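Local coordinates for protein uroporphyrin-III C-methyltransferase (Thermus thermophilus, PDB 1VE2) that probably methylates uroporphyrinogen III with S-adenosyl-L-methionine as methyl donor, a step on the way to modified tetrapyrroles, at residues A[10-18]-A[38-46]. Sequence-based numbering, arbitrary orientation.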
ATOM      1  N   ALA A  10      -0.096   1.576  11.604  1.00 17.49           N
ATOM      2  CA  ALA A  10      -1.408   1.422  12.224  1.00 18.12           C
ATOM      3  C   ALA A  10      -2.525   1.283  11.195  1.00 17.07           C
ATOM      4  O   ALA A  10      -3.685   1.099  11.558  1.00 17.41           O
ATOM      5  CB  ALA A  10      -1.700   2.624  13.136  1.00 19.73           C
ATOM      6  N   GLY A  11      -2.185   1.357   9.915  1.00 16.15           N
ATOM      7  CA  GLY A  11      -3.217   1.258   8.902  1.00 16.39           C
ATOM      8  C   GLY A  11      -3.867   2.624   8.766  1.00 16.92           C
ATOM      9  O   GLY A  11      -3.508   3.547   9.491  1.00 19.60           O
ATOM     10  N   PHE A  12      -4.830   2.752   7.863  1.00 16.86           N
ATOM     11  CA  PHE A  12      -5.496   4.034   7.616  1.00 18.47           C
ATOM     12  C   PHE A  12      -6.683   4.342   8.536  1.00 19.37           C
ATOM     13  O   PHE A  12      -7.125   5.495   8.621  1.00 21.24           O
ATOM     14  CB  PHE A  12      -5.978   4.073   6.162  1.00 18.15           C
ATOM     15  CG  PHE A  12      -7.135   3.155   5.889  1.00 19.64           C
ATOM     16  CD1 PHE A  12      -8.442   3.562   6.140  1.00 19.46           C
ATOM     17  CD2 PHE A  12      -6.917   1.852   5.458  1.00 19.83           C
ATOM     18  CE1 PHE A  12      -9.512   2.684   5.971  1.00 19.79           C
ATOM     19  CE2 PHE A  12      -7.981   0.974   5.288  1.00 20.48           C
ATOM     20  CZ  PHE A  12      -9.282   1.391   5.548  1.00 19.87           C
ATOM     21  N   GLY A  13      -7.206   3.325   9.214  1.00 19.81           N
ATOM     22  CA  GLY A  13      -8.354   3.555  10.074  1.00 18.34           C
ATOM     23  C   GLY A  13      -8.474   2.687  11.313  1.00 17.01           C
ATOM     24  O   GLY A  13      -7.581   2.660  12.153  1.00 16.50           O
ATOM     25  N   GLY A  14      -9.600   1.987  11.422  1.00 18.29           N
ATOM     26  CA  GLY A  14      -9.858   1.134  12.567  1.00 19.82           C
ATOM     27  C   GLY A  14      -8.884  -0.011  12.744  1.00 20.49           C
ATOM     28  O   GLY A  14      -8.149  -0.361  11.814  1.00 18.90           O
ATOM     29  N   PRO A  15      -8.875  -0.640  13.933  1.00 20.50           N
ATOM     30  CA  PRO A  15      -7.970  -1.757  14.218  1.00 19.83           C
ATOM     31  C   PRO A  15      -8.194  -3.011  13.384  1.00 19.39           C
ATOM     32  O   PRO A  15      -7.326  -3.883  13.337  1.00 20.62           O
ATOM     33  CB  PRO A  15      -8.174  -1.998  15.712  1.00 21.46           C
ATOM     34  CG  PRO A  15      -9.598  -1.615  15.927  1.00 20.83           C
ATOM     35  CD  PRO A  15      -9.746  -0.357  15.091  1.00 20.66           C
ATOM     36  N   GLU A  16      -9.337  -3.104  12.709  1.00 20.72           N
ATOM     37  CA  GLU A  16      -9.616  -4.285  11.890  1.00 22.00           C
ATOM     38  C   GLU A  16      -8.654  -4.370  10.704  1.00 22.10           C
ATOM     39  O   GLU A  16      -8.476  -5.445  10.119  1.00 20.87           O
ATOM     40  CB  GLU A  16     -11.057  -4.263  11.378  1.00 24.30           C
ATOM     41  CG  GLU A  16     -11.299  -3.223  10.305  1.00 30.04           C
ATOM     42  CD  GLU A  16     -12.752  -2.875  10.161  1.00 35.37           C
ATOM     43  OE1 GLU A  16     -13.579  -3.803  10.029  1.00 39.34           O
ATOM     44  OE2 GLU A  16     -13.068  -1.665  10.177  1.00 40.60           O
ATOM     45  N   HIS A  17      -8.041  -3.239  10.346  1.00 19.47           N
ATOM     46  CA  HIS A  17      -7.083  -3.223   9.242  1.00 18.54           C
ATOM     47  C   HIS A  17      -5.637  -3.407   9.697  1.00 18.03           C
ATOM     48  O   HIS A  17      -4.722  -3.408   8.873  1.00 17.90           O
ATOM     49  CB  HIS A  17      -7.225  -1.935   8.427  1.00 18.36           C
ATOM     50  CG  HIS A  17      -8.573  -1.782   7.802  1.00 17.90           C
ATOM     51  ND1 HIS A  17      -9.057  -2.666   6.861  1.00 17.73           N
ATOM     52  CD2 HIS A  17      -9.569  -0.896   8.035  1.00 19.94           C
ATOM     53  CE1 HIS A  17     -10.295  -2.333   6.544  1.00 19.47           C
ATOM     54  NE2 HIS A  17     -10.630  -1.264   7.243  1.00 21.66           N
ATOM     55  N   LEU A  18      -5.430  -3.546  11.006  1.00 17.62           N
ATOM     56  CA  LEU A  18      -4.091  -3.795  11.536  1.00 18.14           C
ATOM     57  C   LEU A  18      -3.700  -5.188  11.054  1.00 18.72           C
ATOM     58  O   LEU A  18      -4.568  -6.026  10.867  1.00 19.58           O
ATOM     59  CB  LEU A  18      -4.101  -3.829  13.067  1.00 19.24           C
ATOM     60  CG  LEU A  18      -4.058  -2.528  13.854  1.00 19.17           C
ATOM     61  CD1 LEU A  18      -4.219  -2.810  15.349  1.00 17.73           C
ATOM     62  CD2 LEU A  18      -2.727  -1.835  13.570  1.00 16.76           C
ATOM     63  N   VAL A  38      -3.635   8.761  15.580  1.00 35.91           N
ATOM     64  CA  VAL A  38      -3.847   7.320  15.431  1.00 32.01           C
ATOM     65  C   VAL A  38      -5.218   6.943  15.991  1.00 29.58           C
ATOM     66  O   VAL A  38      -5.582   7.356  17.092  1.00 29.26           O
ATOM     67  CB  VAL A  38      -2.739   6.503  16.139  1.00 29.94           C
ATOM     68  CG1 VAL A  38      -3.147   5.037  16.239  1.00 28.53           C
ATOM     69  CG2 VAL A  38      -1.437   6.616  15.351  1.00 28.96           C
ATOM     70  N   HIS A  39      -5.969   6.165  15.215  1.00 26.68           N
ATOM     71  CA  HIS A  39      -7.313   5.730  15.588  1.00 26.30           C
ATOM     72  C   HIS A  39      -7.387   5.197  17.018  1.00 24.88           C
ATOM     73  O   HIS A  39      -6.545   4.401  17.442  1.00 23.18           O
ATOM     74  CB  HIS A  39      -7.797   4.661  14.603  1.00 23.71           C
ATOM     75  CG  HIS A  39      -9.266   4.379  14.676  1.00 24.93           C
ATOM     76  ND1 HIS A  39      -9.847   3.689  15.720  1.00 23.58           N
ATOM     77  CD2 HIS A  39     -10.273   4.681  13.819  1.00 25.15           C
ATOM     78  CE1 HIS A  39     -11.145   3.572  15.499  1.00 24.16           C
ATOM     79  NE2 HIS A  39     -11.429   4.165  14.353  1.00 25.02           N
ATOM     80  N   PRO A  40      -8.400   5.641  17.782  1.00 24.64           N
ATOM     81  CA  PRO A  40      -8.611   5.228  19.174  1.00 24.94           C
ATOM     82  C   PRO A  40      -8.650   3.715  19.360  1.00 23.84           C
ATOM     83  O   PRO A  40      -8.109   3.192  20.334  1.00 25.34           O
ATOM     84  CB  PRO A  40      -9.944   5.882  19.533  1.00 25.41           C
ATOM     85  CG  PRO A  40      -9.945   7.129  18.696  1.00 27.86           C
ATOM     86  CD  PRO A  40      -9.419   6.623  17.366  1.00 25.34           C
ATOM     87  N   GLY A  41      -9.294   3.022  18.423  1.00 22.67           N
ATOM     88  CA  GLY A  41      -9.401   1.575  18.497  1.00 21.31           C
ATOM     89  C   GLY A  41      -8.058   0.882  18.405  1.00 21.03           C
ATOM     90  O   GLY A  41      -7.863  -0.199  18.966  1.00 19.24           O
ATOM     91  N   VAL A  42      -7.128   1.489  17.671  1.00 19.98           N
ATOM     92  CA  VAL A  42      -5.795   0.921  17.547  1.00 19.36           C
ATOM     93  C   VAL A  42      -5.019   1.170  18.836  1.00 19.86           C
ATOM     94  O   VAL A  42      -4.392   0.259  19.378  1.00 20.72           O
ATOM     95  CB  VAL A  42      -5.022   1.531  16.345  1.00 19.81           C
ATOM     96  CG1 VAL A  42      -3.610   0.987  16.303  1.00 20.13           C
ATOM     97  CG2 VAL A  42      -5.747   1.204  15.038  1.00 19.95           C
ATOM     98  N   LEU A  43      -5.061   2.400  19.342  1.00 19.61           N
ATOM     99  CA  LEU A  43      -4.340   2.706  20.577  1.00 21.80           C
ATOM    100  C   LEU A  43      -4.823   1.802  21.722  1.00 20.81           C
ATOM    101  O   LEU A  43      -4.030   1.321  22.524  1.00 22.73           O
ATOM    102  CB  LEU A  43      -4.529   4.184  20.967  1.00 21.16           C
ATOM    103  CG  LEU A  43      -3.949   5.225  19.997  1.00 23.66           C
ATOM    104  CD1 LEU A  43      -4.268   6.635  20.495  1.00 23.73           C
ATOM    105  CD2 LEU A  43      -2.435   5.031  19.877  1.00 22.79           C
ATOM    106  N   ALA A  44      -6.129   1.566  21.777  1.00 23.10           N
ATOM    107  CA  ALA A  44      -6.717   0.734  22.824  1.00 22.91           C
ATOM    108  C   ALA A  44      -6.113  -0.671  22.890  1.00 24.97           C
ATOM    109  O   ALA A  44      -6.135  -1.312  23.939  1.00 26.02           O
ATOM    110  CB  ALA A  44      -8.217   0.647  22.626  1.00 23.51           C
ATOM    111  N   LEU A  45      -5.567  -1.150  21.776  1.00 24.67           N
ATOM    112  CA  LEU A  45      -4.963  -2.480  21.747  1.00 25.46           C
ATOM    113  C   LEU A  45      -3.526  -2.516  22.273  1.00 26.74           C
ATOM    114  O   LEU A  45      -2.959  -3.590  22.488  1.00 27.44           O
ATOM    115  CB  LEU A  45      -5.016  -3.040  20.328  1.00 24.55           C
ATOM    116  CG  LEU A  45      -6.411  -3.528  19.934  1.00 25.06           C
ATOM    117  CD1 LEU A  45      -6.533  -3.656  18.417  1.00 23.97           C
ATOM    118  CD2 LEU A  45      -6.667  -4.871  20.624  1.00 25.09           C
ATOM    119  N   ALA A  46      -2.933  -1.346  22.483  1.00 26.65           N
ATOM    120  CA  ALA A  46      -1.575  -1.289  23.006  1.00 28.41           C
ATOM    121  C   ALA A  46      -1.627  -1.540  24.513  1.00 30.32           C
ATOM    122  O   ALA A  46      -2.365  -0.870  25.235  1.00 32.37           O
ATOM    123  CB  ALA A  46      -0.961   0.071  22.719  1.00 28.78           C
TER
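Gly14 CA sits over one face of the His39 imidazole, close to its centre. It lies 3.8 Å from the ring centroid and 8° off the normal, a CH-pi contact. Val42 fills the middle of the contact. Its CG2 packs 3.8 Å from Pro15 CA, while its CG1, anti to the backbone N (chi1 176°), turns to Ala10 CB and both methyls of Leu18. Leu45 CD1 closes the apolar patch, 3.6 Å from Pro15 CB. The pyrrolidine of Pro15 rests on the backbone of Gly41, where a side chain would strike Pro15 CD. His39 is the N-cap of helix 40-43. Its ND1 accepts from Gly41 N at 2.8 Å, nearly in the ring plane, and this bond helps to set the ring's rotation. Trp190 meets the same ring edge-to-face. Replacing His39 by an alanine would probably deprive Gly41 N of its side-chain acceptor and Gly14 of the ring face beneath it. Leu84 of strand 80-85 and Leu23 and Leu26 of helix 20-28 extend the apolar patch. The contact thus joins the glycine-rich loop after strand 4-9, a loop characteristic of tetrapyrrole methylases, to helix 40-43. No hydrogen bond links the two segments, so their fit relies on apolar packing and a helix-capping imidazole covered by Gly14.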